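1,4-dihydroxy-2-naphthoyl-CoA hydrolase (PDB 2HX5) probably hydrolyses 1,4-dihydroxy-2-naphthoyl-CoA to 1,4-dihydroxy-2-naphthoate and CoA, a step in phylloquinone (vitamin K1) biosynthesis. Local coordinates at residues N6-D18 against R32-Y45. Residues are numbered along the deposited sequence; the frame is centred on the assembly and turned at random. Where two conformers were deposited one is given.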
loop_
_atom_site.group_PDB
_atom_site.type_symbol
_atom_site.label_atom_id
_atom_site.label_comp_id
_atom_site.label_asym_id
_atom_site.label_seq_id
_atom_site.Cartn_x
_atom_site.Cartn_y
_atom_site.Cartn_z
ATOM N N ASN A 6 27.078 5.152 -8.556
ATOM C CA ASN A 6 26.935 4.208 -7.479
ATOM C C ASN A 6 25.681 4.509 -6.656
ATOM O O ASN A 6 25.059 3.566 -6.118
ATOM C CB ASN A 6 28.158 4.220 -6.557
ATOM C CG ASN A 6 29.378 3.604 -7.189
ATOM O OD1 ASN A 6 30.490 3.789 -6.699
ATOM N ND2 ASN A 6 29.185 2.868 -8.268
ATOM N N TRP A 7 25.301 5.791 -6.541
ATOM C CA TRP A 7 24.090 6.092 -5.777
ATOM C C TRP A 7 22.916 6.677 -6.588
ATOM O O TRP A 7 21.817 6.817 -6.044
ATOM C CB TRP A 7 24.372 7.010 -4.575
ATOM C CG TRP A 7 24.906 8.395 -4.899
ATOM C CD1 TRP A 7 24.151 9.510 -5.175
ATOM C CD2 TRP A 7 26.255 8.827 -4.930
ATOM N NE1 TRP A 7 24.938 10.586 -5.389
ATOM C CE2 TRP A 7 26.254 10.209 -5.265
ATOM C CE3 TRP A 7 27.479 8.185 -4.743
ATOM C CZ2 TRP A 7 27.422 10.951 -5.376
ATOM C CZ3 TRP A 7 28.618 8.922 -4.843
ATOM C CH2 TRP A 7 28.593 10.278 -5.170
ATOM N N LEU A 8 23.153 6.995 -7.864
ATOM C CA LEU A 8 22.102 7.549 -8.763
ATOM C C LEU A 8 21.537 6.579 -9.777
ATOM O O LEU A 8 20.510 6.870 -10.391
ATOM C CB LEU A 8 22.624 8.794 -9.486
ATOM C CG LEU A 8 23.056 9.978 -8.621
ATOM C CD1 LEU A 8 23.652 11.123 -9.502
ATOM C CD2 LEU A 8 21.944 10.514 -7.765
ATOM N N LEU A 9 22.217 5.457 -9.979
ATOM C CA LEU A 9 21.748 4.396 -10.864
ATOM C C LEU A 9 21.377 3.217 -10.009
ATOM O O LEU A 9 22.254 2.577 -9.400
ATOM C CB LEU A 9 22.800 3.971 -11.902
ATOM C CG LEU A 9 23.293 5.049 -12.843
ATOM C CD1 LEU A 9 24.334 4.477 -13.868
ATOM C CD2 LEU A 9 22.118 5.659 -13.586
ATOM N N LEU A 10 20.094 2.926 -9.932
ATOM C CA LEU A 10 19.608 1.939 -9.017
ATOM C C LEU A 10 18.758 0.954 -9.809
ATOM O O LEU A 10 18.516 1.137 -11.009
ATOM C CB LEU A 10 18.830 2.621 -7.870
ATOM C CG LEU A 10 19.662 3.652 -7.059
ATOM C CD1 LEU A 10 18.792 4.495 -6.136
ATOM C CD2 LEU A 10 20.803 2.950 -6.270
ATOM N N ARG A 11 18.364 -0.141 -9.177
ATOM C CA ARG A 11 17.636 -1.191 -9.840
ATOM C C ARG A 11 16.536 -1.721 -8.944
ATOM O O ARG A 11 16.688 -1.781 -7.723
ATOM C CB ARG A 11 18.563 -2.352 -10.183
ATOM C CG ARG A 11 17.854 -3.594 -10.752
ATOM C CD ARG A 11 18.911 -4.657 -11.133
ATOM N NE ARG A 11 18.338 -5.885 -11.700
ATOM C CZ ARG A 11 17.724 -6.844 -11.002
ATOM N NH1 ARG A 11 17.572 -6.749 -9.676
ATOM N NH2 ARG A 11 17.260 -7.921 -11.640
ATOM N N ARG A 12 15.420 -2.071 -9.554
ATOM C CA ARG A 12 14.428 -2.864 -8.835
ATOM C C ARG A 12 13.609 -3.728 -9.773
ATOM O O ARG A 12 13.494 -3.510 -10.977
ATOM C CB ARG A 12 13.510 -2.006 -7.979
ATOM C CG ARG A 12 12.452 -1.234 -8.745
ATOM C CD ARG A 12 11.573 -0.405 -7.785
ATOM N NE ARG A 12 10.792 -1.187 -6.838
ATOM C CZ ARG A 12 10.713 -0.986 -5.492
ATOM N NH1 ARG A 12 11.396 -0.076 -4.817
ATOM N NH2 ARG A 12 9.879 -1.738 -4.821
ATOM N N VAL A 13 13.013 -4.731 -9.155
ATOM C CA VAL A 13 12.194 -5.697 -9.861
ATOM C C VAL A 13 10.741 -5.493 -9.404
ATOM O O VAL A 13 10.436 -5.388 -8.192
ATOM C CB VAL A 13 12.617 -7.175 -9.589
ATOM C CG1 VAL A 13 11.795 -8.133 -10.426
ATOM C CG2 VAL A 13 14.158 -7.315 -9.817
ATOM N N VAL A 14 9.860 -5.396 -10.398
ATOM C CA VAL A 14 8.429 -5.227 -10.198
ATOM C C VAL A 14 7.863 -6.542 -9.577
ATOM O O VAL A 14 8.125 -7.619 -10.075
ATOM C CB VAL A 14 7.688 -4.900 -11.527
ATOM C CG1 VAL A 14 6.210 -4.701 -11.279
ATOM C CG2 VAL A 14 8.337 -3.664 -12.226
ATOM N N ARG A 15 7.111 -6.442 -8.474
ATOM C CA ARG A 15 6.593 -7.617 -7.798
ATOM C C ARG A 15 5.074 -7.735 -8.008
ATOM O O ARG A 15 4.411 -6.764 -8.451
ATOM C CB ARG A 15 6.946 -7.545 -6.322
ATOM C CG ARG A 15 8.462 -7.557 -6.067
ATOM C CD ARG A 15 9.142 -8.785 -6.569
ATOM N NE ARG A 15 10.609 -8.823 -6.284
ATOM C CZ ARG A 15 11.461 -9.608 -6.930
ATOM N NH1 ARG A 15 11.095 -10.487 -7.847
ATOM N NH2 ARG A 15 12.732 -9.562 -6.612
ATOM N N PHE A 16 4.571 -8.928 -7.754
ATOM C CA PHE A 16 3.213 -9.304 -8.126
ATOM C C PHE A 16 2.186 -8.345 -7.474
ATOM O O PHE A 16 1.218 -7.898 -8.115
ATOM C CB PHE A 16 2.947 -10.731 -7.720
ATOM C CG PHE A 16 1.657 -11.235 -8.148
ATOM C CD1 PHE A 16 1.358 -11.307 -9.504
ATOM C CD2 PHE A 16 0.760 -11.692 -7.252
ATOM C CE1 PHE A 16 0.144 -11.798 -9.903
ATOM C CE2 PHE A 16 -0.465 -12.230 -7.681
ATOM C CZ PHE A 16 -0.736 -12.261 -8.968
ATOM N N GLY A 17 2.356 -8.020 -6.193
ATOM C CA GLY A 17 1.458 -7.122 -5.460
ATOM C C GLY A 17 1.460 -5.692 -5.944
ATOM O O GLY A 17 0.580 -4.909 -5.524
ATOM N N ASP A 18 2.432 -5.331 -6.796
ATOM C CA ASP A 18 2.492 -4.001 -7.374
ATOM C C ASP A 18 1.558 -3.858 -8.578
ATOM O O ASP A 18 1.444 -2.717 -9.114
ATOM C CB ASP A 18 3.894 -3.692 -7.855
ATOM C CG ASP A 18 4.937 -3.750 -6.748
ATOM O OD1 ASP A 18 4.544 -3.608 -5.543
ATOM O OD2 ASP A 18 6.139 -4.034 -7.076
ATOM N N ARG A 32 5.857 5.369 -4.741
ATOM C CA ARG A 32 6.526 4.634 -3.667
ATOM C C ARG A 32 7.945 4.214 -4.082
ATOM O O ARG A 32 8.939 4.339 -3.365
ATOM C CB ARG A 32 5.737 3.370 -3.234
ATOM C CG ARG A 32 6.521 2.561 -2.204
ATOM C CD ARG A 32 5.609 1.456 -1.679
ATOM N NE ARG A 32 5.358 0.419 -2.684
ATOM C CZ ARG A 32 6.163 -0.593 -2.966
ATOM N NH1 ARG A 32 7.340 -0.778 -2.397
ATOM N NH2 ARG A 32 5.795 -1.461 -3.881
ATOM N N TRP A 33 8.047 3.697 -5.296
ATOM C CA TRP A 33 9.366 3.301 -5.803
ATOM C C TRP A 33 10.337 4.482 -5.863
ATOM O O TRP A 33 11.546 4.362 -5.600
ATOM C CB TRP A 33 9.284 2.670 -7.190
ATOM C CG TRP A 33 8.444 1.397 -7.253
ATOM C CD1 TRP A 33 7.919 0.692 -6.232
ATOM C CD2 TRP A 33 7.971 0.792 -8.436
ATOM N NE1 TRP A 33 7.189 -0.371 -6.710
ATOM C CE2 TRP A 33 7.194 -0.332 -8.068
ATOM C CE3 TRP A 33 8.148 1.080 -9.794
ATOM C CZ2 TRP A 33 6.574 -1.154 -9.015
ATOM C CZ3 TRP A 33 7.555 0.255 -10.712
ATOM C CH2 TRP A 33 6.778 -0.851 -10.321
ATOM N N CYS A 34 9.824 5.639 -6.276
ATOM C CA CYS A 34 10.667 6.838 -6.282
ATOM C C CYS A 34 11.176 7.199 -4.908
ATOM O O CYS A 34 12.373 7.366 -4.673
ATOM C CB CYS A 34 9.886 8.008 -6.833
ATOM S SG CYS A 34 9.485 7.989 -8.609
ATOM N N HIS A 35 10.266 7.243 -3.947
ATOM C CA HIS A 35 10.647 7.619 -2.605
ATOM C C HIS A 35 11.653 6.631 -2.037
ATOM O O HIS A 35 12.686 6.992 -1.440
ATOM C CB HIS A 35 9.428 7.770 -1.713
ATOM C CG HIS A 35 9.663 8.467 -0.395
ATOM N ND1 HIS A 35 10.424 7.937 0.634
ATOM C CD2 HIS A 35 9.170 9.643 0.058
ATOM C CE1 HIS A 35 10.358 8.774 1.668
ATOM N NE2 HIS A 35 9.648 9.827 1.326
ATOM N N GLU A 36 11.364 5.341 -2.233
ATOM C CA GLU A 36 12.317 4.336 -1.741
ATOM C C GLU A 36 13.672 4.435 -2.427
ATOM O O GLU A 36 14.702 4.233 -1.794
ATOM C CB GLU A 36 11.779 2.925 -1.963
ATOM C CG GLU A 36 10.542 2.582 -1.174
ATOM C CD GLU A 36 10.055 1.139 -1.262
ATOM O OE1 GLU A 36 10.715 0.370 -1.982
ATOM O OE2 GLU A 36 9.057 0.819 -0.584
ATOM N N SER A 37 13.709 4.749 -3.723
ATOM C CA SER A 37 15.007 4.910 -4.404
ATOM C C SER A 37 15.778 6.128 -3.933
ATOM O O SER A 37 17.002 6.138 -3.938
ATOM C CB SER A 37 14.860 4.928 -5.926
ATOM O OG SER A 37 14.392 6.179 -6.415
ATOM N N TRP A 38 15.056 7.179 -3.552
ATOM C CA TRP A 38 15.672 8.364 -2.970
ATOM C C TRP A 38 16.337 7.986 -1.620
ATOM O O TRP A 38 17.495 8.303 -1.357
ATOM C CB TRP A 38 14.634 9.462 -2.795
ATOM C CG TRP A 38 15.116 10.631 -1.964
ATOM C CD1 TRP A 38 16.193 11.398 -2.200
ATOM C CD2 TRP A 38 14.485 11.150 -0.795
ATOM N NE1 TRP A 38 16.289 12.395 -1.251
ATOM C CE2 TRP A 38 15.248 12.262 -0.365
ATOM C CE3 TRP A 38 13.342 10.798 -0.072
ATOM C CZ2 TRP A 38 14.921 13.003 0.816
ATOM C CZ3 TRP A 38 12.992 11.559 1.022
ATOM C CH2 TRP A 38 13.787 12.633 1.468
ATOM N N GLU A 39 15.597 7.250 -0.780
ATOM C CA GLU A 39 16.179 6.763 0.475
ATOM C C GLU A 39 17.408 5.901 0.191
ATOM O O GLU A 39 18.430 6.008 0.866
ATOM C CB GLU A 39 15.132 5.956 1.258
ATOM C CG GLU A 39 13.922 6.757 1.674
ATOM C CD GLU A 39 12.826 5.886 2.274
ATOM O OE1 GLU A 39 13.034 5.378 3.410
ATOM O OE2 GLU A 39 11.793 5.734 1.580
ATOM N N GLU A 40 17.299 4.976 -0.771
ATOM C CA GLU A 40 18.432 4.112 -1.178
ATOM C C GLU A 40 19.631 4.910 -1.647
ATOM O O GLU A 40 20.792 4.578 -1.331
ATOM C CB GLU A 40 18.030 3.121 -2.278
ATOM C CG GLU A 40 19.057 2.081 -2.501
ATOM C CD GLU A 40 18.671 1.080 -3.581
ATOM O OE1 GLU A 40 17.537 1.130 -4.094
ATOM O OE2 GLU A 40 19.546 0.250 -3.952
ATOM N N SER A 41 19.360 5.974 -2.389
ATOM C CA SER A 41 20.433 6.846 -2.847
ATOM C C SER A 41 21.198 7.549 -1.737
ATOM O O SER A 41 22.404 7.581 -1.707
ATOM C CB SER A 41 19.841 7.866 -3.815
ATOM O OG SER A 41 20.879 8.666 -4.395
ATOM N N LEU A 42 20.438 8.046 -0.767
ATOM C CA LEU A 42 21.047 8.707 0.356
ATOM C C LEU A 42 21.913 7.712 1.133
ATOM O O LEU A 42 23.044 8.046 1.506
ATOM C CB LEU A 42 19.986 9.298 1.287
ATOM C CG LEU A 42 19.067 10.397 0.695
ATOM C CD1 LEU A 42 18.006 10.762 1.771
ATOM C CD2 LEU A 42 19.875 11.593 0.225
ATOM N N GLU A 43 21.382 6.503 1.340
ATOM C CA GLU A 43 22.106 5.396 2.020
ATOM C C GLU A 43 23.423 5.036 1.290
ATOM O O GLU A 43 24.490 4.917 1.888
ATOM C CB GLU A 43 21.148 4.212 2.051
ATOM C CG GLU A 43 21.547 2.889 2.627
ATOM C CD GLU A 43 20.306 1.973 2.531
ATOM O OE1 GLU A 43 20.095 1.304 1.474
ATOM O OE2 GLU A 43 19.492 2.080 3.481
ATOM N N SER A 44 23.312 4.887 -0.032
ATOM C CA SER A 44 24.438 4.519 -0.912
ATOM C C SER A 44 25.524 5.585 -1.026
ATOM O O SER A 44 26.685 5.273 -1.269
ATOM C CB SER A 44 23.895 4.209 -2.301
ATOM O OG SER A 44 24.960 3.845 -3.161
ATOM N N TYR A 45 25.135 6.841 -0.911
ATOM C CA TYR A 45 26.074 7.954 -0.821
ATOM C C TYR A 45 26.813 7.942 0.525
ATOM O O TYR A 45 27.979 8.338 0.612
ATOM C CB TYR A 45 25.318 9.257 -1.005
ATOM C CG TYR A 45 26.167 10.461 -0.825
ATOM C CD1 TYR A 45 27.217 10.737 -1.709
ATOM C CD2 TYR A 45 25.967 11.305 0.229
ATOM C CE1 TYR A 45 28.033 11.824 -1.512
ATOM C CE2 TYR A 45 26.766 12.409 0.415
ATOM C CZ TYR A 45 27.794 12.654 -0.456
ATOM O OH TYR A 45 28.588 13.754 -0.262
HETATM O O HOH W 1 19.692 -0.718 -6.636
HETATM O O HOH W 2 16.056 -0.746 -5.492
HETATM O O HOH W 3 9.731 -2.214 -1.782
HETATM O O HOH W 4 9.402 -3.289 -1.886
HETATM O O HOH W 5 7.536 -3.749 -4.515
HETATM O O HOH W 6 13.096 1.845 -5.678
#
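Arg12 NH1 donates to Glu36 OE1 at 2.9 Å in a nearly straight bond (168°), part of a salt bridge. The pair joins edge strand 9-13 of the hotdog fold to its long helix, 29-45. Glu36 OE2 takes NH1 of Arg32, whose NH2 reaches Asp18 OD1 at 3.0 Å, so two carboxylates alternate with two arginines; Gln29 also binds that NH2. A water accepts from Arg12 NH1 and donates to Trp33 O. Arg12 bends at chi3, bringing its guanidinium flat over the Trp33 indole, planes 11° apart and CZ 3.3 Å from CD1, a cation-pi stack. Were Trp33 an alanine, the Arg12 guanidinium would probably lose the flat surface it lies on, keeping its bond to Glu36, and a gap would be likely to open beside Val14 CG2. Farther along, Leu10 CD1 lies 3.3 Å from the carbonyl O of Ser37, while one water accepts from Arg11 N and donates to Glu40 OE2. At the helix's C-terminal end, Ser41 OG donates to Trp7 O (2.6 Å) from above the carbonyl plane, and Ser44 OG, in the modelled conformer, donates to Asn6 O. Tyr45 turns its edge to the Trp7 face, planes at 67°, with CD1 3.7 Å from Trp7 CZ2.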